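Local coordinates for chromosomal replication initiator protein DnaA (PDB 2Z4S) that probably initiates chromosomal replication as an ATP-binding AAA+ protein that assembles into a right-handed filament on the replication origin, at residues T267-A272 / F290-V295; E277-E282 / A305-L310. All coordinates share one frame; numbering follows the deposited sequence.

Interaction 1 (T267-A272 / F290-V295); sequences TRKSIA and FVAENV. With ADP (adenosine-5'-diphosphate), chain C.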
# COMPACT_ATOMS: atom_id res chain seq x y z
N THR A 267 18.39 -6.86 -2.33
CA THR A 267 17.28 -5.98 -2.68
C THR A 267 16.98 -4.98 -1.58
O THR A 267 16.70 -3.80 -1.84
CB THR A 267 16.03 -6.78 -3.00
OG1 THR A 267 16.39 -7.90 -3.81
CG2 THR A 267 15.04 -5.93 -3.77
N ARG A 268 17.05 -5.44 -0.34
CA ARG A 268 16.78 -4.55 0.78
C ARG A 268 17.70 -3.33 0.68
O ARG A 268 17.23 -2.19 0.68
CB ARG A 268 17.01 -5.27 2.09
CG ARG A 268 16.08 -4.87 3.20
CD ARG A 268 16.40 -5.73 4.39
NE ARG A 268 16.77 -7.06 3.91
CZ ARG A 268 17.42 -7.96 4.63
NH1 ARG A 268 17.77 -7.68 5.87
NH2 ARG A 268 17.72 -9.13 4.10
N LYS A 269 19.00 -3.59 0.59
CA LYS A 269 20.00 -2.53 0.51
C LYS A 269 19.67 -1.48 -0.54
O LYS A 269 19.79 -0.29 -0.28
CB LYS A 269 21.39 -3.11 0.24
CG LYS A 269 21.90 -3.92 1.43
CD LYS A 269 23.36 -4.35 1.30
CE LYS A 269 23.73 -5.30 2.44
NZ LYS A 269 25.13 -5.83 2.38
N SER A 270 19.25 -1.93 -1.71
CA SER A 270 18.89 -1.00 -2.77
C SER A 270 17.66 -0.21 -2.33
O SER A 270 17.54 0.98 -2.62
CB SER A 270 18.58 -1.75 -4.07
OG SER A 270 19.63 -2.62 -4.41
N ILE A 271 16.75 -0.87 -1.63
CA ILE A 271 15.56 -0.17 -1.16
C ILE A 271 16.02 0.87 -0.15
O ILE A 271 15.57 2.02 -0.17
CB ILE A 271 14.57 -1.15 -0.50
CG1 ILE A 271 13.96 -2.07 -1.56
CG2 ILE A 271 13.48 -0.38 0.25
CD1 ILE A 271 13.03 -3.11 -0.99
N ALA A 272 16.94 0.46 0.72
CA ALA A 272 17.49 1.34 1.73
C ALA A 272 18.05 2.59 1.06
O ALA A 272 17.76 3.71 1.49
CB ALA A 272 18.59 0.63 2.48
N PHE A 290 24.89 -1.81 7.34
CA PHE A 290 24.54 -2.46 8.60
C PHE A 290 23.03 -2.43 8.80
O PHE A 290 22.43 -3.42 9.21
CB PHE A 290 25.21 -1.78 9.78
CG PHE A 290 24.81 -2.35 11.11
CD1 PHE A 290 25.45 -3.48 11.62
CD2 PHE A 290 23.75 -1.78 11.83
CE1 PHE A 290 25.05 -4.04 12.84
CE2 PHE A 290 23.34 -2.33 13.04
CZ PHE A 290 23.99 -3.47 13.55
N VAL A 291 22.42 -1.28 8.52
CA VAL A 291 20.98 -1.13 8.66
C VAL A 291 20.26 -2.08 7.71
O VAL A 291 19.40 -2.86 8.12
CB VAL A 291 20.55 0.31 8.36
CG1 VAL A 291 19.05 0.45 8.49
CG2 VAL A 291 21.24 1.26 9.30
N ALA A 292 20.64 -2.01 6.43
CA ALA A 292 20.04 -2.85 5.40
C ALA A 292 20.12 -4.33 5.72
O ALA A 292 19.26 -5.09 5.32
CB ALA A 292 20.71 -2.58 4.07
N GLU A 293 21.15 -4.74 6.44
CA GLU A 293 21.31 -6.14 6.76
C GLU A 293 20.66 -6.64 8.04
O GLU A 293 20.46 -7.84 8.19
CB GLU A 293 22.78 -6.50 6.83
CG GLU A 293 23.47 -6.54 5.52
CD GLU A 293 24.93 -6.94 5.66
OE1 GLU A 293 25.20 -7.89 6.45
OE2 GLU A 293 25.80 -6.32 4.99
N ASN A 294 20.32 -5.76 8.96
CA ASN A 294 19.78 -6.25 10.22
C ASN A 294 18.39 -5.77 10.60
O ASN A 294 17.84 -6.19 11.62
CB ASN A 294 20.80 -5.96 11.32
CG ASN A 294 22.17 -6.48 10.96
OD1 ASN A 294 22.38 -7.69 10.86
ND2 ASN A 294 23.11 -5.58 10.73
N VAL A 295 17.82 -4.89 9.80
CA VAL A 295 16.46 -4.42 10.02
C VAL A 295 15.74 -5.11 8.86
O VAL A 295 15.43 -4.51 7.83
CB VAL A 295 16.39 -2.89 9.91
CG1 VAL A 295 14.96 -2.40 10.04
CG2 VAL A 295 17.24 -2.28 11.00
PB ADP C . 2.52 -2.13 3.78
O1B ADP C . 2.32 -2.60 2.40
O2B ADP C . 2.48 -3.38 4.75
O3B ADP C . 1.38 -1.07 4.18
PA ADP C . 4.15 -0.18 3.01
O1A ADP C . 3.97 -0.51 1.58
O2A ADP C . 3.08 0.96 3.40
O3A ADP C . 3.95 -1.47 3.96
O5' ADP C . 5.62 0.35 3.33
C5' ADP C . 5.79 1.45 2.49
C4' ADP C . 7.13 2.09 2.70
O4' ADP C . 8.19 1.15 2.47
C3' ADP C . 7.19 3.24 1.70
O3' ADP C . 7.35 4.50 2.35
C2' ADP C . 8.34 2.90 0.76
O2' ADP C . 9.31 3.96 0.74
C1' ADP C . 8.93 1.57 1.30
N9 ADP C . 8.93 0.50 0.29
C8 ADP C . 8.15 -0.61 0.26
N7 ADP C . 8.44 -1.35 -0.77
C5 ADP C . 9.43 -0.75 -1.46
C6 ADP C . 10.16 -1.06 -2.63
N6 ADP C . 9.90 -2.23 -3.33
N1 ADP C . 11.11 -0.21 -3.05
C2 ADP C . 11.38 0.92 -2.39
N3 ADP C . 10.72 1.24 -1.28
C4 ADP C . 9.75 0.45 -0.79

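Interaction 2 (E277-E282 / A305-L310); sequences EIEHGE and AIIKLL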
# COMPACT_ATOMS: atom_id res chain seq x y z
N GLU A 277 17.46 8.74 -0.72
CA GLU A 277 17.16 9.80 -1.67
C GLU A 277 15.87 10.49 -1.28
O GLU A 277 15.85 11.69 -1.04
CB GLU A 277 16.98 9.24 -3.07
CG GLU A 277 18.16 8.54 -3.67
CD GLU A 277 17.76 7.81 -4.94
OE1 GLU A 277 17.07 8.44 -5.78
OE2 GLU A 277 18.13 6.62 -5.07
N ILE A 278 14.79 9.72 -1.24
CA ILE A 278 13.49 10.27 -0.91
C ILE A 278 13.61 11.21 0.29
O ILE A 278 13.05 12.31 0.26
CB ILE A 278 12.46 9.16 -0.60
CG1 ILE A 278 12.57 8.02 -1.62
CG2 ILE A 278 11.06 9.73 -0.65
CD1 ILE A 278 12.21 8.40 -3.02
N GLU A 279 14.33 10.80 1.33
CA GLU A 279 14.49 11.63 2.53
C GLU A 279 15.66 12.61 2.41
O GLU A 279 15.97 13.36 3.34
CB GLU A 279 14.70 10.75 3.75
CG GLU A 279 13.55 9.79 3.98
CD GLU A 279 12.27 10.51 4.34
OE1 GLU A 279 12.07 11.66 3.89
OE2 GLU A 279 11.45 9.91 5.07
N HIS A 280 16.30 12.59 1.25
CA HIS A 280 17.42 13.47 0.96
C HIS A 280 18.54 13.36 1.97
O HIS A 280 19.39 14.24 2.06
CB HIS A 280 16.94 14.90 0.88
CG HIS A 280 15.87 15.12 -0.13
ND1 HIS A 280 16.05 14.82 -1.47
CD2 HIS A 280 14.62 15.62 -0.02
CE1 HIS A 280 14.96 15.14 -2.14
NE2 HIS A 280 14.07 15.63 -1.28
N GLY A 281 18.56 12.28 2.74
CA GLY A 281 19.60 12.11 3.72
C GLY A 281 20.85 11.55 3.07
O GLY A 281 20.99 11.56 1.85
N GLU A 282 21.77 11.07 3.92
CA GLU A 282 23.04 10.48 3.49
C GLU A 282 23.55 9.63 4.65
O GLU A 282 23.25 9.91 5.81
CB GLU A 282 24.05 11.58 3.17
CG GLU A 282 25.51 11.11 3.16
CD GLU A 282 26.43 12.04 3.97
OE1 GLU A 282 26.51 13.24 3.62
OE2 GLU A 282 27.07 11.55 4.94
N ALA A 305 14.33 3.25 10.79
CA ALA A 305 15.70 3.39 11.25
C ALA A 305 16.37 4.50 10.44
O ALA A 305 16.94 5.44 11.01
CB ALA A 305 16.43 2.08 11.06
N ILE A 306 16.29 4.40 9.12
CA ILE A 306 16.88 5.38 8.21
C ILE A 306 16.40 6.79 8.53
O ILE A 306 17.12 7.76 8.29
CB ILE A 306 16.53 5.07 6.75
CG1 ILE A 306 16.95 3.65 6.41
CG2 ILE A 306 17.20 6.07 5.83
CD1 ILE A 306 18.35 3.32 6.85
N ILE A 307 15.19 6.91 9.06
CA ILE A 307 14.68 8.22 9.42
C ILE A 307 15.29 8.56 10.76
O ILE A 307 15.81 9.66 10.96
CB ILE A 307 13.16 8.24 9.56
CG1 ILE A 307 12.51 8.00 8.19
CG2 ILE A 307 12.71 9.56 10.13
CD1 ILE A 307 13.00 8.94 7.13
N LYS A 308 15.22 7.60 11.68
CA LYS A 308 15.76 7.75 13.03
C LYS A 308 17.14 8.39 12.97
O LYS A 308 17.34 9.49 13.48
CB LYS A 308 15.84 6.38 13.71
CG LYS A 308 16.40 6.40 15.12
CD LYS A 308 15.32 6.54 16.17
CE LYS A 308 15.95 6.51 17.55
NZ LYS A 308 16.97 5.44 17.66
N LEU A 309 18.09 7.70 12.36
CA LEU A 309 19.43 8.24 12.25
C LEU A 309 19.39 9.65 11.68
O LEU A 309 19.84 10.58 12.33
CB LEU A 309 20.30 7.34 11.36
CG LEU A 309 21.07 6.28 12.14
CD1 LEU A 309 20.15 5.56 13.11
CD2 LEU A 309 21.70 5.30 11.16
N LEU A 310 18.83 9.80 10.49
CA LEU A 310 18.76 11.13 9.88
C LEU A 310 18.34 12.21 10.89
O LEU A 310 18.90 13.30 10.92
CB LEU A 310 17.82 11.11 8.67
CG LEU A 310 18.30 10.22 7.52
CD1 LEU A 310 17.56 10.57 6.24
CD2 LEU A 310 19.79 10.42 7.30

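Interaction 1 (T267-A272 / F290-V295)
In the small helical subdomain of the AAA+ module, which follows the nucleotide-binding core, Lys269 and Ala272 on helix 265-279 receive Ala292 from the C-terminal turn of helix 287-294. The short axes approach to 8.6 Å with their directions 132° apart, closer to antiparallel than to parallel. Ala292 is the centre of the contact: its CB points at the neighbouring helix, 3.9 Å from Lys269 CB and 4.2 Å from Ala272 CB.

Lys269 leaves with CG anti to its carbonyl carbon (chi1 -67°) and stays extended from there on, which carries the ammonium past Ala292 to Glu293. NZ makes a salt bridge to Glu293 OE2 at 2.7 Å, meeting that oxygen from above the carboxylate plane. Glu265, one turn earlier on the helix of Lys269, is a second salt-bridge partner; the lysine would thus help offset two carboxylates that lie close to each other.

On the other flank Arg268 bends at CD and brings its guanidinium obliquely beside the carbonyls of the last helical turn, with NH1 3.0 Å from Ala292 O and 3.6 Å from Glu293 O. Val295 is where that helix unwinds, and the carbonyl end of the helix would probably attract the positive charge. The far side of helix 265-279 belongs to the nucleotide pocket. There Ile271 lies against the adenine of the bound ADP, CG2 3.5 Å from N3 and CG1 3.7 Å from N1, while the backbone nitrogen of Val108 hydrogen-bonds the nucleotide.

Interaction 2 (E277-E282 / A305-L310)
Leu310 reaches from helix 299-315 to the C-terminal end of helix 265-279, where a Schellman motif with positive phi at His280 (55°) turns the chain away. Leu310 CD1 rests 3.6 Å from Gly281 CA and 3.8 Å from Glu279 CB, spanning the residues on both sides of His280, while the other methyl, Leu310 CD2, lies 4.0 Å from Gly281 CA. One helical turn earlier, Ile307 contributes CD1, 4.2 Å from Glu279 CB, and the side chains of Ile307 and Glu279 run at about a right angle.

The bend of Glu279 at chi2 (-66°) folds its carboxylate over toward helix 299-315, where OE2 forms a salt bridge with Arg303, a turn before Ile307 and outside segment 305-310. The two segments themselves meet by van der Waals contact near the surface, with this ion pair beside it. Replacing Glu279 by an alanine would probably leave the Arg303 guanidinium without this carboxylate mate. Farther along, Glu282 O accepts a hydrogen bond from Lys313 NZ, and the same carbonyl oxygen lies 3.8 Å from Leu310 CD2.

Both contacts belong to the helical subdomain of domain III and share helix 265-279: interaction 1 uses its N-terminal half against helix 287-294, interaction 2 its C-terminal end against helix 299-315. Their centres are 13 Å apart, and their segments alternate along the chain. The two successive partner helices also meet each other, with Val291 CG1 3.4 Å from Ile306 CD1, so three helices close into one bundle. ADP sits beside this bundle, touched by Ile271 of interaction 1, and ADP-binding Arg300 lies on helix 299-315. The helices that pack together thus also carry nucleotide contacts, an arrangement consistent with the lid of an AAA+ module sensing the bound nucleotide.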